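Long-range contacts in NanU sialic acid binding protein (PDB 4L7T), which binds sialic acid with high affinity as a SusD-family protein, probably at the outer membrane of Bacteroides fragilis: residues 209-214 with 236-241; 264-269 with 387-392; 270-275 with 380-385. All blocks are in the same frame, centred on the assembly; numbering follows the deposited sequence.

Overall arrangement
A helical hairpin, a strand-to-helix junction and a two-stranded sheet follow one another here, all in the SusD-family part of the chain. Contact 1 joins helix 206-223 to helix 227-244 and closes before the other two open. Contact 2 then brings the start of strand 267-271 to the first turn of helix 388-401, and contact 3, lying within the chain span that contact 2 closes, pairs the same strand with strand 383-387. About 12 Å separates the centres of contacts 1 and 2, about 14 Å those of contacts 2 and 3, and about 23 Å those of contacts 1 and 3. Met211 touches Ile268, Asp390 and Cys391, so contact 2 physically connects the helical hairpin to the small sheet.

Contact 1. Residues 209-214 with 236-241; sequences TQMLKG and TALQSI
Gln210 and Ala237 are the closest CA pair across the two segments, 5.3 Å apart. The glutamine's bend at chi2 (-58°) turns the amide so that OE1 faces Ala237, 3.3 Å from its CB, and NE2 faces back toward Glu188, to which it is hydrogen-bonded; the CB methylene of Gln210 packs on Ile241 CG1. Glu188 also forms a salt bridge with Lys213. Ala237, with its small methyl, is received between Gln210 and the aliphatic stem of Lys213, whose CG lies 3.9 Å from Ala237 CB. Ile241 extends CD1 to Met211 SD at 3.6 Å, the two side chains crossing at about a right angle. One turn earlier on the same helix, Leu238 brings CG to 4.1 Å from Gly214 CA, an approach made possible by the absence of a side chain on the glycine. Ser240 OG turns back to its own helix and bonds to Ala237 O, while Tyr195 supplies a second partner. No hydrogen bond links the two segments. Their axes approach to 8.2 Å, with N-to-C directions 151° apart; this close antiparallel packing is that of a helical hairpin, consistent with the TPR-like helix pairs of SusD proteins.

Contact 2. Residues 264-269 with 387-392; sequences NSEIIF and RYADCL
Glu266 meets the start of helix 388-401 twice, once through its backbone and once through its carboxylate. Its carbonyl O accepts from Tyr388 N at 2.8 Å, with the donor in the carbonyl plane and an N-H...O angle of 151°. The side chain runs out extended, CG anti to the backbone N (chi1 -175°), and carries OE2 to 2.8 Å from Arg387 NH1. This salt bridge, a bent bond, lies in the guanidinium plane but meets OE2 on its anti side, 35° out of the carboxylate plane. OE1 is held by Arg416 and by the backbone N of Gln250, while Glu467 and Glu463 also take the Arg387 guanidinium; the acids probably offset the positive charges of Arg387 and of the nearby Arg416. Arg387 serves both as a strand residue, in an antiparallel non-hydrogen-bonded pair with Ile267, and as the N-cap residue of the helix. Ile267 O accepts from Arg201. Opposite Tyr386, Ile268 and Phe269 form a classic beta bulge, next to this strand-to-helix junction. On the apolar side, Ile268 CD1 reaches Cys391 CB at 4.4 Å, and Met211 and Ile241 of the helical hairpin pack against both residues. Further back, Asn264 OD1 accepts a hydrogen bond on a lone pair from Glu266 N, 2.9 Å away, making an Asx turn within the type I turn from Asn264 to Ile267; Asn264 ND2 is engaged by the carbonyls of Asn261 and Val256.

Contact 3. Residues 270-275 with 380-385; sequences SIRNAK and LNDYPI
Ile271 and Tyr383 exchange two backbone hydrogen bonds at the tight end of this contact: Ile271 N to Tyr383 O is 2.9 Å, and Tyr383 N to Ile271 O is 3.0 Å. The first is nearly straight at 166°, although its donor stands above the carbonyl plane; in the second the donor lies in that plane. On the face bearing Ile271 and Tyr383, the isoleucine CG1 comes to the edge of the tyrosine ring and lies 3.8 Å from Ile385 CG1, the two aliphatic chains crossing at a slant. Phe54 and Phe55 of helix 51-58 pack beside Ile385 and Tyr383 there. The other face carries Ser270 and Pro384, a non-hydrogen-bonded pair. With its OG anti to the backbone N (chi1 -175°), Ser270 places OG 3.2 Å from Asp382 CB.

Beyond Ile271 the pairing gives way to side-chain contacts. Asp382 OD1 accepts a weak bond from Asn273 N at 3.3 Å, and its carboxylate finds further partners in Lys262 and the hydroxyl of Tyr202. Arg272 is exposed, and its guanidinium forms a salt bridge with Glu277. At the far end Leu380 lays one methyl, CD1, 3.5 Å from CG of the exposed Lys275, while CD2 rests on the Ala274 backbone. Joined by regular backbone bonds at one end and by a weak bond and side-chain packing at the other, this is a short antiparallel two-stranded sheet, strand 267-271 with strand 383-387, set among the helices of a SusD-like fold.

Contact 1. Residues 209-214 with 236-241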
ATOM      1  N   THR A 209      10.018  -1.712  10.684  1.00 11.11           N
ATOM      2  CA  THR A 209       9.454  -1.344  11.969  1.00 11.64           C
ATOM      3  C   THR A 209       9.475   0.142  12.151  1.00 11.63           C
ATOM      4  O   THR A 209       8.487   0.728  12.616  1.00 11.49           O
ATOM      5  CB  THR A 209      10.191  -2.057  13.179  1.00 11.34           C
ATOM      6  OG1 THR A 209       9.773  -3.445  13.094  1.00 12.73           O
ATOM      7  CG2 THR A 209       9.741  -1.519  14.524  1.00 12.61           C
ATOM      8  N   GLN A 210      10.573   0.803  11.740  1.00 11.27           N
ATOM      9  CA  GLN A 210      10.647   2.270  11.935  1.00 10.67           C
ATOM     10  C   GLN A 210       9.660   3.030  11.007  1.00 10.23           C
ATOM     11  O   GLN A 210       9.098   4.054  11.406  1.00 11.66           O
ATOM     12  CB  GLN A 210      12.067   2.801  11.697  1.00 10.28           C
ATOM     13  CG  GLN A 210      13.082   2.282  12.767  1.00 11.70           C
ATOM     14  CD  GLN A 210      12.680   2.660  14.132  1.00 15.86           C
ATOM     15  OE1 GLN A 210      12.393   3.816  14.397  1.00 14.79           O
ATOM     16  NE2 GLN A 210      12.688   1.695  15.052  1.00 16.63           N
ATOM     17  N   MET A 211       9.425   2.487   9.794  1.00  9.94           N
ATOM     18  CA  MET A 211       8.429   3.136   8.922  1.00 11.06           C
ATOM     19  C   MET A 211       7.022   2.995   9.580  1.00 11.44           C
ATOM     20  O   MET A 211       6.263   3.987   9.637  1.00 11.71           O
ATOM     21  CB  MET A 211       8.363   2.407   7.564  1.00  9.50           C
ATOM     22  CG  MET A 211       9.482   2.725   6.600  1.00 12.06           C
ATOM     23  SD  MET A 211       9.423   4.422   6.017  1.00 14.34           S
ATOM     24  CE  MET A 211       7.917   4.408   5.010  1.00 16.19           C
ATOM     25  N   LEU A 212       6.684   1.781  10.070  1.00 11.35           N
ATOM     26  CA  LEU A 212       5.393   1.570  10.658  1.00 11.11           C
ATOM     27  C   LEU A 212       5.299   2.462  11.912  1.00 11.70           C
ATOM     28  O   LEU A 212       4.236   3.068  12.169  1.00 12.14           O
ATOM     29  CB  LEU A 212       5.320   0.078  11.062  1.00 11.75           C
ATOM     30  CG  LEU A 212       4.092  -0.267  11.883  1.00 12.24           C
ATOM     31  CD1 LEU A 212       2.765   0.013  11.097  1.00 11.62           C
ATOM     32  CD2 LEU A 212       4.078  -1.738  12.327  1.00 12.31           C
ATOM     33  N   LYS A 213       6.401   2.564  12.701  1.00 10.60           N
ATOM     34  CA  LYS A 213       6.428   3.436  13.860  1.00 11.69           C
ATOM     35  C   LYS A 213       6.105   4.875  13.437  1.00 11.59           C
ATOM     36  O   LYS A 213       5.320   5.574  14.132  1.00 11.95           O
ATOM     37  CB  LYS A 213       7.797   3.425  14.552  1.00 11.19           C
ATOM     38  CG  LYS A 213       7.846   4.235  15.885  1.00 11.50           C
ATOM     39  CD  LYS A 213       9.166   3.809  16.546  1.00 13.15           C
ATOM     40  CE  LYS A 213       9.107   4.330  18.036  1.00 13.81           C
ATOM     41  NZ  LYS A 213      10.539   4.341  18.654  1.00 15.02           N
ATOM     42  N   GLY A 214       6.713   5.364  12.340  1.00 11.21           N
ATOM     43  CA  GLY A 214       6.400   6.745  11.842  1.00 11.12           C
ATOM     44  C   GLY A 214       4.879   6.817  11.557  1.00 11.79           C
ATOM     45  O   GLY A 214       4.213   7.728  12.056  1.00 12.37           O
ATOM     46  N   THR A 236      11.554  11.160  14.820  1.00 12.46           N
ATOM     47  CA  THR A 236      12.801  10.513  15.273  1.00 12.75           C
ATOM     48  C   THR A 236      12.939   9.105  14.628  1.00 12.26           C
ATOM     49  O   THR A 236      14.021   8.696  14.176  1.00 12.44           O
ATOM     50  CB  THR A 236      12.768  10.372  16.778  1.00 12.96           C
ATOM     51  OG1 THR A 236      12.785  11.704  17.303  1.00 15.39           O
ATOM     52  CG2 THR A 236      13.944   9.555  17.362  1.00 16.17           C
ATOM     53  N   ALA A 237      11.807   8.421  14.489  1.00 11.56           N
ATOM     54  CA  ALA A 237      11.857   7.063  13.835  1.00 10.92           C
ATOM     55  C   ALA A 237      12.274   7.176  12.368  1.00 11.07           C
ATOM     56  O   ALA A 237      13.102   6.392  11.891  1.00 12.09           O
ATOM     57  CB  ALA A 237      10.393   6.389  13.915  1.00 10.55           C
ATOM     58  N   LEU A 238      11.650   8.122  11.622  1.00 10.82           N
ATOM     59  CA  LEU A 238      11.886   8.239  10.172  1.00 10.94           C
ATOM     60  C   LEU A 238      13.323   8.718  10.002  1.00 11.67           C
ATOM     61  O   LEU A 238      14.006   8.247   9.076  1.00 11.42           O
ATOM     62  CB  LEU A 238      10.841   9.172   9.571  1.00 11.27           C
ATOM     63  CG  LEU A 238       9.413   8.569   9.790  1.00 11.07           C
ATOM     64  CD1 LEU A 238       8.301   9.674   9.552  1.00 12.35           C
ATOM     65  CD2 LEU A 238       9.193   7.437   8.772  1.00 12.50           C
ATOM     66  N   GLN A 239      13.793   9.589  10.901  1.00 10.48           N
ATOM     67  CA  GLN A 239      15.176  10.106  10.821  1.00 11.83           C
ATOM     68  C   GLN A 239      16.183   8.961  11.005  1.00 11.73           C
ATOM     69  O   GLN A 239      17.275   8.991  10.401  1.00 12.16           O
ATOM     70  CB  GLN A 239      15.450  11.226  11.875  1.00 12.06           C
ATOM     71  CG  GLN A 239      14.847  12.516  11.360  1.00 15.19           C
ATOM     72  CD  GLN A 239      14.916  13.673  12.398  1.00 19.31           C
ATOM     73  OE1 GLN A 239      14.939  13.451  13.598  1.00 22.92           O
ATOM     74  NE2 GLN A 239      14.835  14.847  11.919  1.00 21.90           N
ATOM     75  N   SER A 240      15.792   7.971  11.798  1.00 11.54           N
ATOM     76  CA  SER A 240      16.674   6.796  12.081  1.00 11.67           C
ATOM     77  C   SER A 240      16.833   5.933  10.800  1.00 10.73           C
ATOM     78  O   SER A 240      17.834   5.271  10.668  1.00 12.20           O
ATOM     79  CB  SER A 240      16.232   6.032  13.361  1.00 13.47           C
ATOM     80  OG  SER A 240      15.257   5.085  12.963  1.00 15.98           O
ATOM     81  N   ILE A 241      15.821   5.941   9.910  1.00 11.89           N
ATOM     82  CA  ILE A 241      15.975   5.236   8.606  1.00 11.73           C
ATOM     83  C   ILE A 241      16.910   5.983   7.686  1.00 12.42           C
ATOM     84  O   ILE A 241      17.855   5.442   7.089  1.00 12.84           O
ATOM     85  CB  ILE A 241      14.588   5.090   7.934  1.00  9.80           C
ATOM     86  CG1 ILE A 241      13.699   4.218   8.808  1.00 11.54           C
ATOM     87  CG2 ILE A 241      14.764   4.529   6.456  1.00 12.54           C
ATOM     88  CD1 ILE A 241      12.251   4.350   8.281  1.00 12.76           C
TER

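Contact 2. Residues 264-269 with 387-392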
ATOM      1  N   ASN A 264      16.246  -3.623  -5.292  1.00 20.62           N
ATOM      2  CA  ASN A 264      16.908  -2.272  -5.425  1.00 16.41           C
ATOM      3  C   ASN A 264      16.847  -1.519  -4.094  1.00 17.24           C
ATOM      4  O   ASN A 264      15.992  -1.788  -3.187  1.00 15.63           O
ATOM      5  CB  ASN A 264      16.346  -1.434  -6.572  1.00 16.64           C
ATOM      6  CG  ASN A 264      14.933  -0.882  -6.260  1.00 16.49           C
ATOM      7  OD1 ASN A 264      14.762   0.004  -5.389  1.00 15.27           O
ATOM      8  ND2 ASN A 264      13.900  -1.479  -6.931  1.00 17.15           N
ATOM      9  N   SER A 265      17.800  -0.594  -3.909  1.00 15.66           N
ATOM     10  CA  SER A 265      17.928  -0.089  -2.569  1.00 15.59           C
ATOM     11  C   SER A 265      16.956   1.040  -2.217  1.00 13.78           C
ATOM     12  O   SER A 265      17.032   1.558  -1.124  1.00 14.37           O
ATOM     13  CB  SER A 265      19.384   0.366  -2.288  1.00 18.05           C
ATOM     14  OG  SER A 265      19.634   1.396  -3.224  1.00 19.92           O
ATOM     15  N   GLU A 266      15.965   1.324  -3.079  1.00 11.25           N
ATOM     16  CA  GLU A 266      14.844   2.170  -2.604  1.00 10.69           C
ATOM     17  C   GLU A 266      13.799   1.354  -1.779  1.00 10.80           C
ATOM     18  O   GLU A 266      13.029   1.893  -0.937  1.00 11.98           O
ATOM     19  CB  GLU A 266      14.167   2.812  -3.804  1.00 12.15           C
ATOM     20  CG  GLU A 266      13.048   3.833  -3.312  1.00 13.00           C
ATOM     21  CD  GLU A 266      12.616   4.762  -4.351  1.00 16.59           C
ATOM     22  OE1 GLU A 266      13.348   4.929  -5.311  1.00 16.96           O
ATOM     23  OE2 GLU A 266      11.523   5.397  -4.203  1.00 13.70           O
ATOM     24  N   ILE A 267      13.822   0.023  -1.922  1.00 10.33           N
ATOM     25  CA  ILE A 267      12.794  -0.790  -1.218  1.00 11.21           C
ATOM     26  C   ILE A 267      13.161  -1.047   0.215  1.00 12.04           C
ATOM     27  O   ILE A 267      14.292  -1.464   0.504  1.00 12.50           O
ATOM     28  CB  ILE A 267      12.616  -2.152  -1.959  1.00 12.02           C
ATOM     29  CG1 ILE A 267      12.395  -1.924  -3.475  1.00 12.26           C
ATOM     30  CG2 ILE A 267      11.512  -3.079  -1.253  1.00 12.04           C
ATOM     31  CD1 ILE A 267      11.157  -1.125  -3.796  1.00 15.27           C
ATOM     32  N   ILE A 268      12.224  -0.740   1.115  1.00 10.97           N
ATOM     33  CA  ILE A 268      12.370  -1.036   2.536  1.00 11.73           C
ATOM     34  C   ILE A 268      11.644  -2.332   2.827  1.00 13.11           C
ATOM     35  O   ILE A 268      12.268  -3.238   3.405  1.00 12.97           O
ATOM     36  CB  ILE A 268      11.925   0.133   3.471  1.00 10.96           C
ATOM     37  CG1 ILE A 268      12.807   1.366   3.184  1.00 11.28           C
ATOM     38  CG2 ILE A 268      11.866  -0.324   4.935  1.00 11.33           C
ATOM     39  CD1 ILE A 268      12.201   2.636   3.958  1.00 12.64           C
ATOM     40  N   PHE A 269      10.385  -2.476   2.383  1.00 11.52           N
ATOM     41  CA  PHE A 269       9.745  -3.823   2.565  1.00 10.21           C
ATOM     42  C   PHE A 269       8.761  -4.043   1.394  1.00 13.57           C
ATOM     43  O   PHE A 269       8.027  -3.104   1.045  1.00 13.23           O
ATOM     44  CB  PHE A 269       9.011  -3.887   3.919  1.00 11.72           C
ATOM     45  CG  PHE A 269       8.246  -5.142   4.115  1.00 12.44           C
ATOM     46  CD1 PHE A 269       8.916  -6.363   4.081  1.00 13.59           C
ATOM     47  CD2 PHE A 269       6.875  -5.137   4.257  1.00 15.01           C
ATOM     48  CE1 PHE A 269       8.201  -7.586   4.221  1.00 17.91           C
ATOM     49  CE2 PHE A 269       6.145  -6.358   4.378  1.00 15.95           C
ATOM     50  CZ  PHE A 269       6.838  -7.582   4.350  1.00 17.63           C
ATOM     51  N   ARG A 387       8.735   2.141   0.740  1.00 11.64           N
ATOM     52  CA  ARG A 387       9.996   2.500   0.048  1.00 11.32           C
ATOM     53  C   ARG A 387      10.495   3.834   0.434  1.00 11.06           C
ATOM     54  O   ARG A 387       9.842   4.506   1.203  1.00 11.22           O
ATOM     55  CB  ARG A 387       9.852   2.397  -1.421  1.00 14.52           C
ATOM     56  CG  ARG A 387       8.824   3.169  -1.988  1.00 16.46           C
ATOM     57  CD  ARG A 387       8.641   2.678  -3.466  1.00 15.04           C
ATOM     58  NE  ARG A 387       7.508   3.415  -4.169  1.00 12.47           N
ATOM     59  CZ  ARG A 387       7.605   4.620  -4.729  1.00 12.18           C
ATOM     60  NH1 ARG A 387       8.769   5.347  -4.662  1.00 13.99           N
ATOM     61  NH2 ARG A 387       6.507   5.178  -5.267  1.00 12.80           N
ATOM     62  N   TYR A 388      11.753   4.098   0.113  1.00 10.82           N
ATOM     63  CA  TYR A 388      12.416   5.258   0.681  1.00  9.89           C
ATOM     64  C   TYR A 388      11.680   6.579   0.363  1.00 11.49           C
ATOM     65  O   TYR A 388      11.697   7.469   1.263  1.00 11.71           O
ATOM     66  CB  TYR A 388      13.874   5.346   0.234  1.00  9.28           C
ATOM     67  CG  TYR A 388      14.720   6.371   0.986  1.00  8.31           C
ATOM     68  CD1 TYR A 388      14.611   6.469   2.402  1.00 12.95           C
ATOM     69  CD2 TYR A 388      15.574   7.202   0.287  1.00 13.05           C
ATOM     70  CE1 TYR A 388      15.412   7.415   3.144  1.00 15.43           C
ATOM     71  CE2 TYR A 388      16.360   8.185   0.994  1.00 11.53           C
ATOM     72  CZ  TYR A 388      16.241   8.236   2.415  1.00 13.54           C
ATOM     73  OH  TYR A 388      17.078   9.159   3.060  1.00 18.04           O
ATOM     74  N   ALA A 389      11.067   6.736  -0.842  1.00 10.69           N
ATOM     75  CA  ALA A 389      10.305   7.983  -1.025  1.00 11.79           C
ATOM     76  C   ALA A 389       9.188   8.149   0.041  1.00 11.97           C
ATOM     77  O   ALA A 389       8.877   9.281   0.418  1.00 11.60           O
ATOM     78  CB  ALA A 389       9.765   8.044  -2.473  1.00 12.72           C
ATOM     79  N   ASP A 390       8.597   7.053   0.531  1.00 10.86           N
ATOM     80  CA  ASP A 390       7.530   7.130   1.574  1.00 12.60           C
ATOM     81  C   ASP A 390       8.159   7.603   2.899  1.00 12.88           C
ATOM     82  O   ASP A 390       7.607   8.482   3.593  1.00 10.80           O
ATOM     83  CB  ASP A 390       6.968   5.719   1.646  1.00 12.73           C
ATOM     84  CG  ASP A 390       5.657   5.586   2.417  1.00 19.95           C
ATOM     85  OD1 ASP A 390       5.110   6.586   2.945  1.00 17.68           O
ATOM     86  OD2 ASP A 390       5.160   4.411   2.531  1.00 18.29           O
ATOM     87  N   CYS A 391       9.360   7.098   3.256  1.00 11.65           N
ATOM     88  CA  CYS A 391      10.065   7.595   4.430  1.00 11.86           C
ATOM     89  C   CYS A 391      10.209   9.135   4.340  1.00 12.15           C
ATOM     90  O   CYS A 391       9.895   9.836   5.314  1.00 13.76           O
ATOM     91  CB  CYS A 391      11.482   6.949   4.482  1.00 12.73           C
ATOM     92  SG  CYS A 391      12.461   7.515   5.873  1.00 15.40           S
ATOM     93  N   LEU A 392      10.695   9.612   3.170  1.00 11.08           N
ATOM     94  CA  LEU A 392      10.955  11.029   3.001  1.00 11.48           C
ATOM     95  C   LEU A 392       9.648  11.849   3.144  1.00 11.76           C
ATOM     96  O   LEU A 392       9.701  12.942   3.788  1.00 12.03           O
ATOM     97  CB  LEU A 392      11.617  11.346   1.666  1.00 11.18           C
ATOM     98  CG  LEU A 392      13.060  10.760   1.524  1.00 10.87           C
ATOM     99  CD1 LEU A 392      13.555  10.979   0.081  1.00 12.88           C
ATOM    100  CD2 LEU A 392      14.034  11.341   2.622  1.00 14.19           C
TER

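Contact 3. Residues 270-275 with 380-385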
ATOM      1  N   SER A 270       8.864  -5.174   0.684  1.00 13.78           N
ATOM      2  CA  SER A 270       7.984  -5.432  -0.471  1.00 14.27           C
ATOM      3  C   SER A 270       7.445  -6.818  -0.356  1.00 17.46           C
ATOM      4  O   SER A 270       8.082  -7.682   0.234  1.00 16.60           O
ATOM      5  CB  SER A 270       8.814  -5.284  -1.731  1.00 17.19           C
ATOM      6  OG  SER A 270       8.100  -5.380  -2.950  1.00 24.68           O
ATOM      7  N   ILE A 271       6.246  -7.017  -0.894  1.00 14.33           N
ATOM      8  CA  ILE A 271       5.657  -8.367  -1.031  1.00 15.21           C
ATOM      9  C   ILE A 271       6.213  -8.984  -2.271  1.00 15.17           C
ATOM     10  O   ILE A 271       6.109  -8.478  -3.351  1.00 14.63           O
ATOM     11  CB  ILE A 271       4.146  -8.226  -1.152  1.00 15.59           C
ATOM     12  CG1 ILE A 271       3.559  -7.582   0.086  1.00 16.86           C
ATOM     13  CG2 ILE A 271       3.535  -9.656  -1.372  1.00 16.79           C
ATOM     14  CD1 ILE A 271       3.775  -8.192   1.348  1.00 20.88           C
ATOM     15  N   ARG A 272       6.913 -10.134  -2.149  1.00 17.80           N
ATOM     16  CA  ARG A 272       7.515 -10.773  -3.269  1.00 19.77           C
ATOM     17  C   ARG A 272       6.511 -11.737  -3.907  1.00 20.34           C
ATOM     18  O   ARG A 272       5.989 -12.639  -3.231  1.00 23.42           O
ATOM     19  CB  ARG A 272       8.786 -11.626  -2.929  1.00 23.54           C
ATOM     20  CG  ARG A 272       9.544 -12.029  -4.313  1.00 25.69           C
ATOM     21  CD  ARG A 272      10.772 -12.944  -4.160  1.00 37.74           C
ATOM     22  NE  ARG A 272      10.377 -14.271  -3.721  1.00 41.57           N
ATOM     23  CZ  ARG A 272      10.559 -15.400  -4.404  1.00 46.40           C
ATOM     24  NH1 ARG A 272      11.196 -15.406  -5.576  1.00 47.15           N
ATOM     25  NH2 ARG A 272      10.115 -16.536  -3.887  1.00 49.36           N
ATOM     26  N   ASN A 273       6.279 -11.443  -5.160  1.00 18.99           N
ATOM     27  CA  ASN A 273       5.501 -12.241  -6.105  1.00 20.99           C
ATOM     28  C   ASN A 273       6.520 -12.900  -7.063  1.00 22.71           C
ATOM     29  O   ASN A 273       7.595 -12.342  -7.422  1.00 23.22           O
ATOM     30  CB  ASN A 273       4.466 -11.355  -6.866  1.00 20.80           C
ATOM     31  CG  ASN A 273       3.503 -10.647  -5.911  1.00 16.42           C
ATOM     32  OD1 ASN A 273       3.368  -9.397  -5.973  1.00 20.93           O
ATOM     33  ND2 ASN A 273       2.930 -11.374  -4.917  1.00 16.99           N
ATOM     34  N   ALA A 274       6.194 -14.104  -7.541  1.00 22.45           N
ATOM     35  CA  ALA A 274       7.209 -14.787  -8.333  1.00 25.07           C
ATOM     36  C   ALA A 274       6.540 -15.887  -9.130  1.00 26.94           C
ATOM     37  O   ALA A 274       5.542 -16.440  -8.662  1.00 27.24           O
ATOM     38  CB  ALA A 274       8.279 -15.395  -7.383  1.00 26.10           C
ATOM     39  N   LYS A 275       7.074 -16.148 -10.315  1.00 29.01           N
ATOM     40  CA  LYS A 275       6.803 -17.414 -11.081  1.00 31.45           C
ATOM     41  C   LYS A 275       6.561 -18.615 -10.175  1.00 31.80           C
ATOM     42  O   LYS A 275       7.373 -18.923  -9.288  1.00 32.33           O
ATOM     43  CB  LYS A 275       7.956 -17.792 -11.991  1.00 31.78           C
ATOM     44  CG  LYS A 275       8.334 -16.799 -13.017  1.00 35.39           C
ATOM     45  CD  LYS A 275       9.294 -17.380 -14.107  1.00 39.01           C
ATOM     46  CE  LYS A 275      10.105 -18.560 -13.632  1.00 38.99           C
ATOM     47  NZ  LYS A 275      11.255 -18.876 -14.572  1.00 33.43           N
ATOM     48  N   LEU A 380       3.902 -10.475 -12.329  1.00 18.79           N
ATOM     49  CA  LEU A 380       4.808 -11.007 -11.321  1.00 19.14           C
ATOM     50  C   LEU A 380       5.664  -9.873 -10.707  1.00 19.80           C
ATOM     51  O   LEU A 380       6.733 -10.146 -10.145  1.00 22.91           O
ATOM     52  CB  LEU A 380       5.719 -12.109 -11.972  1.00 18.98           C
ATOM     53  CG  LEU A 380       4.945 -13.301 -12.585  1.00 19.39           C
ATOM     54  CD1 LEU A 380       5.940 -14.222 -13.337  1.00 22.24           C
ATOM     55  CD2 LEU A 380       4.295 -14.111 -11.530  1.00 21.61           C
ATOM     56  N   ASN A 381       5.223  -8.606 -10.766  1.00 19.53           N
ATOM     57  CA  ASN A 381       6.002  -7.518 -10.048  1.00 19.01           C
ATOM     58  C   ASN A 381       5.810  -7.707  -8.615  1.00 19.29           C
ATOM     59  O   ASN A 381       4.817  -8.280  -8.215  1.00 20.35           O
ATOM     60  CB  ASN A 381       5.523  -6.141 -10.418  1.00 19.29           C
ATOM     61  CG  ASN A 381       5.757  -5.816 -11.845  1.00 20.20           C
ATOM     62  OD1 ASN A 381       6.897  -5.484 -12.228  1.00 29.67           O
ATOM     63  ND2 ASN A 381       4.741  -5.967 -12.687  1.00 17.77           N
ATOM     64  N   ASP A 382       6.764  -7.247  -7.798  1.00 17.52           N
ATOM     65  CA  ASP A 382       6.550  -7.241  -6.390  1.00 16.83           C
ATOM     66  C   ASP A 382       5.554  -6.079  -6.078  1.00 14.38           C
ATOM     67  O   ASP A 382       5.416  -5.197  -6.883  1.00 16.17           O
ATOM     68  CB  ASP A 382       7.882  -6.938  -5.706  1.00 16.17           C
ATOM     69  CG  ASP A 382       8.921  -7.984  -6.030  1.00 27.07           C
ATOM     70  OD1 ASP A 382       8.548  -9.201  -6.094  1.00 28.11           O
ATOM     71  OD2 ASP A 382      10.105  -7.570  -6.229  1.00 29.60           O
ATOM     72  N   TYR A 383       4.874  -6.201  -4.959  1.00 14.54           N
ATOM     73  CA  TYR A 383       3.976  -5.126  -4.491  1.00 15.85           C
ATOM     74  C   TYR A 383       4.720  -4.422  -3.336  1.00 12.92           C
ATOM     75  O   TYR A 383       4.763  -4.911  -2.247  1.00 13.19           O
ATOM     76  CB  TYR A 383       2.608  -5.714  -4.070  1.00 14.40           C
ATOM     77  CG  TYR A 383       1.686  -4.647  -3.576  1.00 12.70           C
ATOM     78  CD1 TYR A 383       1.368  -3.607  -4.465  1.00 16.28           C
ATOM     79  CD2 TYR A 383       1.157  -4.715  -2.342  1.00 14.67           C
ATOM     80  CE1 TYR A 383       0.491  -2.550  -4.036  1.00 15.18           C
ATOM     81  CE2 TYR A 383       0.294  -3.664  -1.857  1.00 15.01           C
ATOM     82  CZ  TYR A 383      -0.039  -2.627  -2.780  1.00 15.01           C
ATOM     83  OH  TYR A 383      -0.847  -1.631  -2.229  1.00 17.25           O
ATOM     84  N   PRO A 384       5.152  -3.148  -3.539  1.00 14.44           N
ATOM     85  CA  PRO A 384       5.986  -2.519  -2.456  1.00 14.27           C
ATOM     86  C   PRO A 384       5.081  -2.041  -1.342  1.00 13.36           C
ATOM     87  O   PRO A 384       4.007  -1.487  -1.619  1.00 16.09           O
ATOM     88  CB  PRO A 384       6.625  -1.283  -3.105  1.00 15.01           C
ATOM     89  CG  PRO A 384       5.810  -0.995  -4.332  1.00 17.34           C
ATOM     90  CD  PRO A 384       5.179  -2.393  -4.776  1.00 13.83           C
ATOM     91  N   ILE A 385       5.453  -2.275  -0.113  1.00 10.38           N
ATOM     92  CA  ILE A 385       4.741  -1.759   1.057  1.00 11.26           C
ATOM     93  C   ILE A 385       5.392  -0.471   1.552  1.00 12.46           C
ATOM     94  O   ILE A 385       4.697   0.532   1.789  1.00 13.76           O
ATOM     95  CB  ILE A 385       4.759  -2.846   2.234  1.00 10.88           C
ATOM     96  CG1 ILE A 385       4.068  -4.135   1.721  1.00 12.15           C
ATOM     97  CG2 ILE A 385       4.173  -2.325   3.487  1.00 13.84           C
ATOM     98  CD1 ILE A 385       2.507  -3.994   1.335  1.00 13.21           C
TER